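Local atomic coordinates of alcohol dehydrogenase superfamily protein (Novosphingobium aromaticivorans, PDB entry 3GAZ), a protein that probably acts as an NADP-dependent oxidoreductase of the medium-chain alcohol dehydrogenase superfamily, although its substrate is not established. Residues A[301-306]-A[326-331]; A[218-223]-A[234-239]. All blocks are in the same frame, centred on the assembly; numbering follows the deposited sequence.

Contact 1 of 2, residues A[301-306]-A[326-331]; sequences LDPRTF and RQRGKI
D302 reaches from the loop 301-306 into the bend of 326-331 and shows how one buried carboxylate can organise two irregular segments. CG stands anti to the backbone N (chi1 -175°), which carries the carboxylate toward the facing chain. There OD2 uses its anti lone pair to accept from the backbone N of R328 at 3.0 Å. The same oxygen is met from above the carboxylate plane by NH2 of R304, 2.8 Å away, while OD1 takes NE of R304 on its syn side. R304 thus grips the carboxylate side-on, and its own backbone N donates to the anti lone pair of OD1 of D302 at 2.9 Å. Four donors share the two oxygens, which probably favours the charged form and fixes the carboxylate's rotation. A leucine here would probably leave R304 without its charge partner and the N-H of R328 without an acceptor.

The buried part of the contact lies around I331. CD1 of I331 lies 3.6 Å from CB of D302, and CG2 of I331 touches CE2 of the buried F306 at 3.7 Å. The backbone N of D302 donates to O of K330 at 2.9 Å, part of the single beta bridge that pairs L301 with K330. A317 and V318 of helix 311-319 back R304 and I331. The exposed side is looser: NH2 of R328 merely rests 3.7 Å from CD of P303, NH2 of R304 makes a weak bond to O of R326, and one water links O of R328 to O of L301, weakly at the latter. At G329 (phi 104°) a CB would press on the backbone N of L301 and on the carbonyl O of R328, so a residue without one fits.

The turn closed by OD1 of D302 onto the backbone N of R304 is an Asx turn, set beside the parallel strand pair 306-307 and 332-334.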
ATOM      1  N   LEU A 301      -6.066  14.297 -25.650  1.00 13.83           N
ATOM      2  CA  LEU A 301      -7.125  13.378 -25.267  1.00 14.49           C
ATOM      3  C   LEU A 301      -7.739  12.633 -26.447  1.00 14.64           C
ATOM      4  O   LEU A 301      -8.259  13.253 -27.374  1.00 11.90           O
ATOM      5  CB  LEU A 301      -8.213  14.163 -24.527  1.00 13.92           C
ATOM      6  CG  LEU A 301      -9.492  13.457 -24.079  1.00 15.37           C
ATOM      7  CD1 LEU A 301      -9.158  12.384 -23.053  1.00 14.46           C
ATOM      8  CD2 LEU A 301     -10.440  14.478 -23.482  1.00 13.60           C
ATOM      9  N   ASP A 302      -7.672  11.303 -26.413  1.00 13.90           N
ATOM     10  CA  ASP A 302      -8.256  10.490 -27.480  1.00 14.85           C
ATOM     11  C   ASP A 302      -9.768  10.753 -27.401  1.00 16.48           C
ATOM     12  O   ASP A 302     -10.360  10.677 -26.323  1.00 18.43           O
ATOM     13  CB  ASP A 302      -7.933   9.010 -27.245  1.00 15.94           C
ATOM     14  CG  ASP A 302      -8.410   8.113 -28.375  1.00 17.22           C
ATOM     15  OD1 ASP A 302      -9.636   8.027 -28.595  1.00 16.17           O
ATOM     16  OD2 ASP A 302      -7.554   7.490 -29.043  1.00 17.59           O
ATOM     17  N   PRO A 303     -10.403  11.079 -28.543  1.00 17.96           N
ATOM     18  CA  PRO A 303     -11.841  11.376 -28.648  1.00 17.43           C
ATOM     19  C   PRO A 303     -12.784  10.284 -28.161  1.00 17.23           C
ATOM     20  O   PRO A 303     -13.927  10.565 -27.810  1.00 18.35           O
ATOM     21  CB  PRO A 303     -12.038  11.653 -30.143  1.00 18.34           C
ATOM     22  CG  PRO A 303     -10.668  12.020 -30.633  1.00 20.26           C
ATOM     23  CD  PRO A 303      -9.779  11.079 -29.877  1.00 17.01           C
ATOM     24  N   ARG A 304     -12.315   9.042 -28.152  1.00 18.14           N
ATOM     25  CA  ARG A 304     -13.138   7.922 -27.712  1.00 17.87           C
ATOM     26  C   ARG A 304     -13.577   8.031 -26.253  1.00 18.81           C
ATOM     27  O   ARG A 304     -12.825   8.511 -25.404  1.00 19.45           O
ATOM     28  CB  ARG A 304     -12.386   6.607 -27.925  1.00 18.86           C
ATOM     29  CG  ARG A 304     -12.376   6.138 -29.374  1.00 17.84           C
ATOM     30  CD  ARG A 304     -11.498   4.918 -29.555  1.00 18.63           C
ATOM     31  NE  ARG A 304     -10.079   5.243 -29.444  1.00 19.26           N
ATOM     32  CZ  ARG A 304      -9.095   4.360 -29.593  1.00 18.80           C
ATOM     33  NH1 ARG A 304      -9.376   3.091 -29.854  1.00 16.62           N
ATOM     34  NH2 ARG A 304      -7.829   4.751 -29.500  1.00 19.42           N
ATOM     35  N   THR A 305     -14.801   7.587 -25.971  1.00 17.87           N
ATOM     36  CA  THR A 305     -15.334   7.620 -24.611  1.00 16.21           C
ATOM     37  C   THR A 305     -15.624   6.206 -24.113  1.00 17.62           C
ATOM     38  O   THR A 305     -15.884   5.294 -24.909  1.00 15.09           O
ATOM     39  CB  THR A 305     -16.624   8.471 -24.524  1.00 18.43           C
ATOM     40  OG1 THR A 305     -17.577   8.010 -25.490  1.00 17.31           O
ATOM     41  CG2 THR A 305     -16.307   9.940 -24.788  1.00 17.67           C
ATOM     42  N   PHE A 306     -15.566   6.035 -22.792  1.00 15.52           N
ATOM     43  CA  PHE A 306     -15.794   4.746 -22.150  1.00 15.11           C
ATOM     44  C   PHE A 306     -16.473   4.958 -20.799  1.00 15.69           C
ATOM     45  O   PHE A 306     -16.009   5.751 -19.980  1.00 15.13           O
ATOM     46  CB  PHE A 306     -14.455   4.026 -21.929  1.00 14.30           C
ATOM     47  CG  PHE A 306     -13.652   3.840 -23.184  1.00 13.81           C
ATOM     48  CD1 PHE A 306     -13.764   2.674 -23.936  1.00 13.80           C
ATOM     49  CD2 PHE A 306     -12.808   4.850 -23.633  1.00 14.33           C
ATOM     50  CE1 PHE A 306     -13.046   2.515 -25.123  1.00 14.69           C
ATOM     51  CE2 PHE A 306     -12.088   4.705 -24.818  1.00 13.65           C
ATOM     52  CZ  PHE A 306     -12.209   3.529 -25.567  1.00 14.36           C
ATOM     53  N   ARG A 326      -4.603   1.964 -31.273  1.00 26.49           N
ATOM     54  CA  ARG A 326      -3.912   2.484 -30.102  1.00 26.43           C
ATOM     55  C   ARG A 326      -4.360   3.913 -29.799  1.00 24.55           C
ATOM     56  O   ARG A 326      -4.729   4.668 -30.702  1.00 23.70           O
ATOM     57  CB  ARG A 326      -2.394   2.463 -30.324  1.00 30.56           C
ATOM     58  CG  ARG A 326      -1.583   2.951 -29.125  1.00 34.96           C
ATOM     59  CD  ARG A 326      -0.882   1.807 -28.411  1.00 39.84           C
ATOM     60  NE  ARG A 326      -0.387   2.198 -27.093  1.00 43.88           N
ATOM     61  CZ  ARG A 326       0.349   1.419 -26.303  1.00 46.75           C
ATOM     62  NH1 ARG A 326       0.689   0.197 -26.699  1.00 46.57           N
ATOM     63  NH2 ARG A 326       0.731   1.852 -25.108  1.00 47.96           N
ATOM     64  N   GLN A 327      -4.315   4.284 -28.524  1.00 20.57           N
ATOM     65  CA  GLN A 327      -4.712   5.623 -28.123  1.00 19.03           C
ATOM     66  C   GLN A 327      -3.899   6.688 -28.845  1.00 19.05           C
ATOM     67  O   GLN A 327      -2.700   6.527 -29.071  1.00 18.89           O
ATOM     68  CB  GLN A 327      -4.546   5.810 -26.606  1.00 16.60           C
ATOM     69  CG  GLN A 327      -3.151   5.468 -26.068  1.00 18.38           C
ATOM     70  CD  GLN A 327      -2.970   5.843 -24.598  1.00 19.40           C
ATOM     71  OE1 GLN A 327      -3.924   5.842 -23.816  1.00 19.53           O
ATOM     72  NE2 GLN A 327      -1.738   6.147 -24.216  1.00 20.92           N
ATOM     73  N   ARG A 328      -4.572   7.769 -29.219  1.00 19.62           N
ATOM     74  CA  ARG A 328      -3.928   8.904 -29.868  1.00 21.99           C
ATOM     75  C   ARG A 328      -4.182   9.982 -28.833  1.00 20.05           C
ATOM     76  O   ARG A 328      -5.181  10.698 -28.871  1.00 18.94           O
ATOM     77  CB  ARG A 328      -4.608   9.219 -31.201  1.00 24.68           C
ATOM     78  CG  ARG A 328      -4.487   8.078 -32.213  1.00 30.34           C
ATOM     79  CD  ARG A 328      -5.077   8.431 -33.580  1.00 36.54           C
ATOM     80  NE  ARG A 328      -6.453   8.908 -33.473  1.00 41.92           N
ATOM     81  CZ  ARG A 328      -6.794  10.163 -33.192  1.00 43.64           C
ATOM     82  NH1 ARG A 328      -5.858  11.087 -32.996  1.00 47.78           N
ATOM     83  NH2 ARG A 328      -8.070  10.495 -33.089  1.00 43.76           N
ATOM     84  N   GLY A 329      -3.251  10.073 -27.894  1.00 18.66           N
ATOM     85  CA  GLY A 329      -3.405  10.981 -26.782  1.00 16.07           C
ATOM     86  C   GLY A 329      -3.766   9.988 -25.689  1.00 15.78           C
ATOM     87  O   GLY A 329      -3.545   8.793 -25.870  1.00 17.32           O
ATOM     88  N   LYS A 330      -4.329  10.437 -24.576  1.00 13.58           N
ATOM     89  CA  LYS A 330      -4.661   9.502 -23.510  1.00 12.33           C
ATOM     90  C   LYS A 330      -6.146   9.138 -23.464  1.00 13.33           C
ATOM     91  O   LYS A 330      -6.984   9.812 -24.062  1.00 11.56           O
ATOM     92  CB  LYS A 330      -4.176  10.068 -22.165  1.00 11.78           C
ATOM     93  CG  LYS A 330      -2.645  10.193 -22.091  1.00 13.06           C
ATOM     94  CD  LYS A 330      -2.152  10.791 -20.772  1.00 15.19           C
ATOM     95  CE  LYS A 330      -2.640   9.989 -19.566  1.00 14.64           C
ATOM     96  NZ  LYS A 330      -2.210   8.565 -19.622  1.00 13.95           N
ATOM     97  N   ILE A 331      -6.452   8.051 -22.759  1.00 12.30           N
ATOM     98  CA  ILE A 331      -7.814   7.555 -22.629  1.00 13.42           C
ATOM     99  C   ILE A 331      -8.406   7.907 -21.271  1.00 15.48           C
ATOM    100  O   ILE A 331      -7.779   7.680 -20.233  1.00 15.71           O
ATOM    101  CB  ILE A 331      -7.863   6.011 -22.770  1.00 13.99           C
ATOM    102  CG1 ILE A 331      -7.332   5.586 -24.141  1.00 15.68           C
ATOM    103  CG2 ILE A 331      -9.289   5.513 -22.551  1.00 12.99           C
ATOM    104  CD1 ILE A 331      -8.211   5.997 -25.312  1.00 17.81           C
TER
HETATM  105  O   HOH W   1      -6.182  13.050 -29.617  1.00 35.92           O

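Contact 2 of 2, residues A[218-223]-A[234-239]; sequences DLVYDT and SAVKRF
V220 and V236 meet where a beta-alpha-beta crossover of the Rossmann-type nucleotide-binding domain turns back toward its sheet, an example of a small apolar contact flanked by one ion pair. CG2 of V220, on strand 217-222, lies 3.9 Å from CA of V236 and 4.4 Å from CB of A235, at the end of helix 227-235. Because CG2 sits anti to the carbonyl carbon while CG1 is anti to the backbone N (chi1 179°), it is the CG2 branch that does the touching. V242 of strand 240-244 touches both valines.

Several polar groups of strand 217-222 are satisfied within the parallel sheet: backbone hydrogen bonds join V220 to H241 and V243 on one neighbouring strand and L219 to T153 and L155 on the other, and the backbone N of D218 is taken by OG1 of T153. D222 divides its carboxylate between the backbone N of L224 and of G225 at OD1 and OG of S244 at OD2, while at the C-terminal end of the helix NZ of K259 donates to O of S234 and, one step past the helix, to O of V236.

Across the two segments, the polar link is the salt bridge between D218 and K237, whose side chains run alongside one another and point the same way. K237 leaves the backbone with CG anti to N and stays extended until a bend at chi3 (-64°) turns its end to D218. The methylene CD of K237 also passes 3.4 Å from OD1 of D218, so this oxygen lies along the lysine chain as well as at its tip. OD2 of D218 has another hydrogen-bond partner, whereas OD1 is met by NZ of K237 at 2.9 Å, from a position 42° above the carboxylate plane.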
ATOM      1  N   ASP A 218      21.088  20.556 -24.517  1.00 14.69           N
ATOM      2  CA  ASP A 218      21.371  20.811 -23.102  1.00 15.51           C
ATOM      3  C   ASP A 218      20.632  19.818 -22.204  1.00 15.56           C
ATOM      4  O   ASP A 218      21.169  19.348 -21.197  1.00 14.19           O
ATOM      5  CB  ASP A 218      20.932  22.220 -22.693  1.00 14.83           C
ATOM      6  CG  ASP A 218      21.674  23.315 -23.433  1.00 17.91           C
ATOM      7  OD1 ASP A 218      22.918  23.242 -23.524  1.00 17.23           O
ATOM      8  OD2 ASP A 218      21.008  24.257 -23.909  1.00 15.46           O
ATOM      9  N   LEU A 219      19.394  19.506 -22.579  1.00 14.09           N
ATOM     10  CA  LEU A 219      18.565  18.596 -21.795  1.00 15.35           C
ATOM     11  C   LEU A 219      17.823  17.578 -22.660  1.00 14.43           C
ATOM     12  O   LEU A 219      17.204  17.942 -23.656  1.00 16.63           O
ATOM     13  CB  LEU A 219      17.553  19.420 -20.987  1.00 13.29           C
ATOM     14  CG  LEU A 219      16.538  18.715 -20.082  1.00 15.87           C
ATOM     15  CD1 LEU A 219      17.256  17.851 -19.044  1.00 13.77           C
ATOM     16  CD2 LEU A 219      15.683  19.779 -19.394  1.00 16.45           C
ATOM     17  N   VAL A 220      17.898  16.303 -22.284  1.00 14.49           N
ATOM     18  CA  VAL A 220      17.196  15.251 -23.018  1.00 12.26           C
ATOM     19  C   VAL A 220      16.260  14.491 -22.079  1.00 12.92           C
ATOM     20  O   VAL A 220      16.692  13.972 -21.050  1.00 11.83           O
ATOM     21  CB  VAL A 220      18.167  14.224 -23.640  1.00 12.28           C
ATOM     22  CG1 VAL A 220      17.370  13.146 -24.382  1.00  9.40           C
ATOM     23  CG2 VAL A 220      19.135  14.920 -24.606  1.00  7.43           C
ATOM     24  N   TYR A 221      14.977  14.432 -22.425  1.00 13.41           N
ATOM     25  CA  TYR A 221      14.026  13.708 -21.592  1.00 14.00           C
ATOM     26  C   TYR A 221      13.563  12.432 -22.284  1.00 14.84           C
ATOM     27  O   TYR A 221      12.837  12.475 -23.277  1.00 13.75           O
ATOM     28  CB  TYR A 221      12.801  14.571 -21.257  1.00 15.75           C
ATOM     29  CG  TYR A 221      12.015  14.052 -20.061  1.00 15.16           C
ATOM     30  CD1 TYR A 221      11.718  12.694 -19.933  1.00 17.25           C
ATOM     31  CD2 TYR A 221      11.579  14.915 -19.060  1.00 14.01           C
ATOM     32  CE1 TYR A 221      11.007  12.207 -18.834  1.00 15.94           C
ATOM     33  CE2 TYR A 221      10.864  14.439 -17.954  1.00 15.06           C
ATOM     34  CZ  TYR A 221      10.584  13.083 -17.848  1.00 15.43           C
ATOM     35  OH  TYR A 221       9.886  12.600 -16.762  1.00 14.24           O
ATOM     36  N   ASP A 222      13.996  11.296 -21.749  1.00 16.06           N
ATOM     37  CA  ASP A 222      13.622   9.998 -22.282  1.00 15.93           C
ATOM     38  C   ASP A 222      12.311   9.551 -21.648  1.00 17.70           C
ATOM     39  O   ASP A 222      12.244   9.346 -20.438  1.00 17.87           O
ATOM     40  CB  ASP A 222      14.713   8.968 -21.973  1.00 16.16           C
ATOM     41  CG  ASP A 222      14.247   7.546 -22.196  1.00 17.46           C
ATOM     42  OD1 ASP A 222      13.595   7.289 -23.228  1.00 17.49           O
ATOM     43  OD2 ASP A 222      14.534   6.681 -21.341  1.00 18.00           O
ATOM     44  N   THR A 223      11.266   9.407 -22.459  1.00 18.56           N
ATOM     45  CA  THR A 223       9.980   8.959 -21.933  1.00 18.33           C
ATOM     46  C   THR A 223       9.686   7.543 -22.405  1.00 19.36           C
ATOM     47  O   THR A 223       8.621   7.000 -22.111  1.00 18.80           O
ATOM     48  CB  THR A 223       8.806   9.840 -22.411  1.00 20.13           C
ATOM     49  OG1 THR A 223       8.491   9.515 -23.771  1.00 19.23           O
ATOM     50  CG2 THR A 223       9.153  11.308 -22.305  1.00 17.28           C
ATOM     51  N   SER A 234      23.443   9.667 -26.258  1.00 17.07           N
ATOM     52  CA  SER A 234      24.138  10.029 -27.485  1.00 18.56           C
ATOM     53  C   SER A 234      23.815  11.452 -27.958  1.00 18.09           C
ATOM     54  O   SER A 234      24.676  12.141 -28.509  1.00 18.97           O
ATOM     55  CB  SER A 234      23.788   9.016 -28.581  1.00 21.18           C
ATOM     56  OG  SER A 234      24.461   9.317 -29.788  1.00 27.41           O
ATOM     57  N   ALA A 235      22.586  11.898 -27.718  1.00 16.75           N
ATOM     58  CA  ALA A 235      22.143  13.227 -28.140  1.00 14.20           C
ATOM     59  C   ALA A 235      22.460  14.380 -27.185  1.00 14.14           C
ATOM     60  O   ALA A 235      22.410  15.544 -27.583  1.00 13.84           O
ATOM     61  CB  ALA A 235      20.640  13.196 -28.409  1.00 16.16           C
ATOM     62  N   VAL A 236      22.778  14.068 -25.931  1.00 14.45           N
ATOM     63  CA  VAL A 236      23.058  15.109 -24.943  1.00 14.15           C
ATOM     64  C   VAL A 236      24.372  15.854 -25.195  1.00 16.54           C
ATOM     65  O   VAL A 236      25.357  15.271 -25.648  1.00 15.65           O
ATOM     66  CB  VAL A 236      23.050  14.516 -23.498  1.00 14.97           C
ATOM     67  CG1 VAL A 236      24.279  13.642 -23.271  1.00 16.46           C
ATOM     68  CG2 VAL A 236      22.969  15.635 -22.468  1.00 15.66           C
ATOM     69  N   LYS A 237      24.365  17.154 -24.905  1.00 17.38           N
ATOM     70  CA  LYS A 237      25.529  18.021 -25.079  1.00 19.83           C
ATOM     71  C   LYS A 237      26.523  17.764 -23.949  1.00 18.95           C
ATOM     72  O   LYS A 237      26.146  17.239 -22.907  1.00 19.88           O
ATOM     73  CB  LYS A 237      25.079  19.490 -25.055  1.00 19.87           C
ATOM     74  CG  LYS A 237      26.196  20.523 -25.142  1.00 23.77           C
ATOM     75  CD  LYS A 237      25.644  21.949 -25.046  1.00 25.16           C
ATOM     76  CE  LYS A 237      24.726  22.281 -26.223  1.00 25.93           C
ATOM     77  NZ  LYS A 237      24.087  23.628 -26.108  1.00 24.93           N
ATOM     78  N   ARG A 238      27.789  18.117 -24.162  1.00 18.50           N
ATOM     79  CA  ARG A 238      28.812  17.937 -23.135  1.00 18.34           C
ATOM     80  C   ARG A 238      28.389  18.748 -21.917  1.00 16.65           C
ATOM     81  O   ARG A 238      27.964  19.892 -22.053  1.00 17.23           O
ATOM     82  CB  ARG A 238      30.178  18.423 -23.641  1.00 18.66           C
ATOM     83  CG  ARG A 238      31.266  18.495 -22.570  1.00 18.53           C
ATOM     84  CD  ARG A 238      32.612  18.793 -23.216  1.00 22.52           C
ATOM     85  NE  ARG A 238      32.915  17.776 -24.219  1.00 27.14           N
ATOM     86  CZ  ARG A 238      33.179  16.506 -23.927  1.00 28.17           C
ATOM     87  NH1 ARG A 238      33.193  16.103 -22.663  1.00 27.92           N
ATOM     88  NH2 ARG A 238      33.389  15.631 -24.902  1.00 28.69           N
ATOM     89  N   PHE A 239      28.510  18.147 -20.736  1.00 16.64           N
ATOM     90  CA  PHE A 239      28.112  18.784 -19.480  1.00 17.55           C
ATOM     91  C   PHE A 239      26.583  18.851 -19.394  1.00 17.94           C
ATOM     92  O   PHE A 239      26.029  19.419 -18.450  1.00 18.53           O
ATOM     93  CB  PHE A 239      28.675  20.210 -19.362  1.00 19.91           C
ATOM     94  CG  PHE A 239      30.172  20.301 -19.513  1.00 22.01           C
ATOM     95  CD1 PHE A 239      31.014  19.419 -18.841  1.00 20.71           C
ATOM     96  CD2 PHE A 239      30.738  21.289 -20.315  1.00 21.87           C
ATOM     97  CE1 PHE A 239      32.397  19.520 -18.964  1.00 21.49           C
ATOM     98  CE2 PHE A 239      32.120  21.401 -20.443  1.00 22.61           C
ATOM     99  CZ  PHE A 239      32.951  20.513 -19.767  1.00 22.80           C
TER

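Followed from the N terminus, the chain reaches contact 2 first. It closes the connection from strand 217-222 through helix 227-235, just before strand 240-244 of the parallel six-stranded sheet. Helix 278-293 then comes before contact 1, whose first segment runs into strand 306-307 and whose two segments bracket helix 311-319. The loops follow in series, neither nested nor crossed. The centres of contacts 1 and 2 lie about 30 Å apart, and the two do not touch. Contact 2 joins strand 217-222 to the end of helix 227-235 in the Rossmann-type domain, and contact 1 joins the loops leading into strands 306-307 and 332-334 of the mixed sheet.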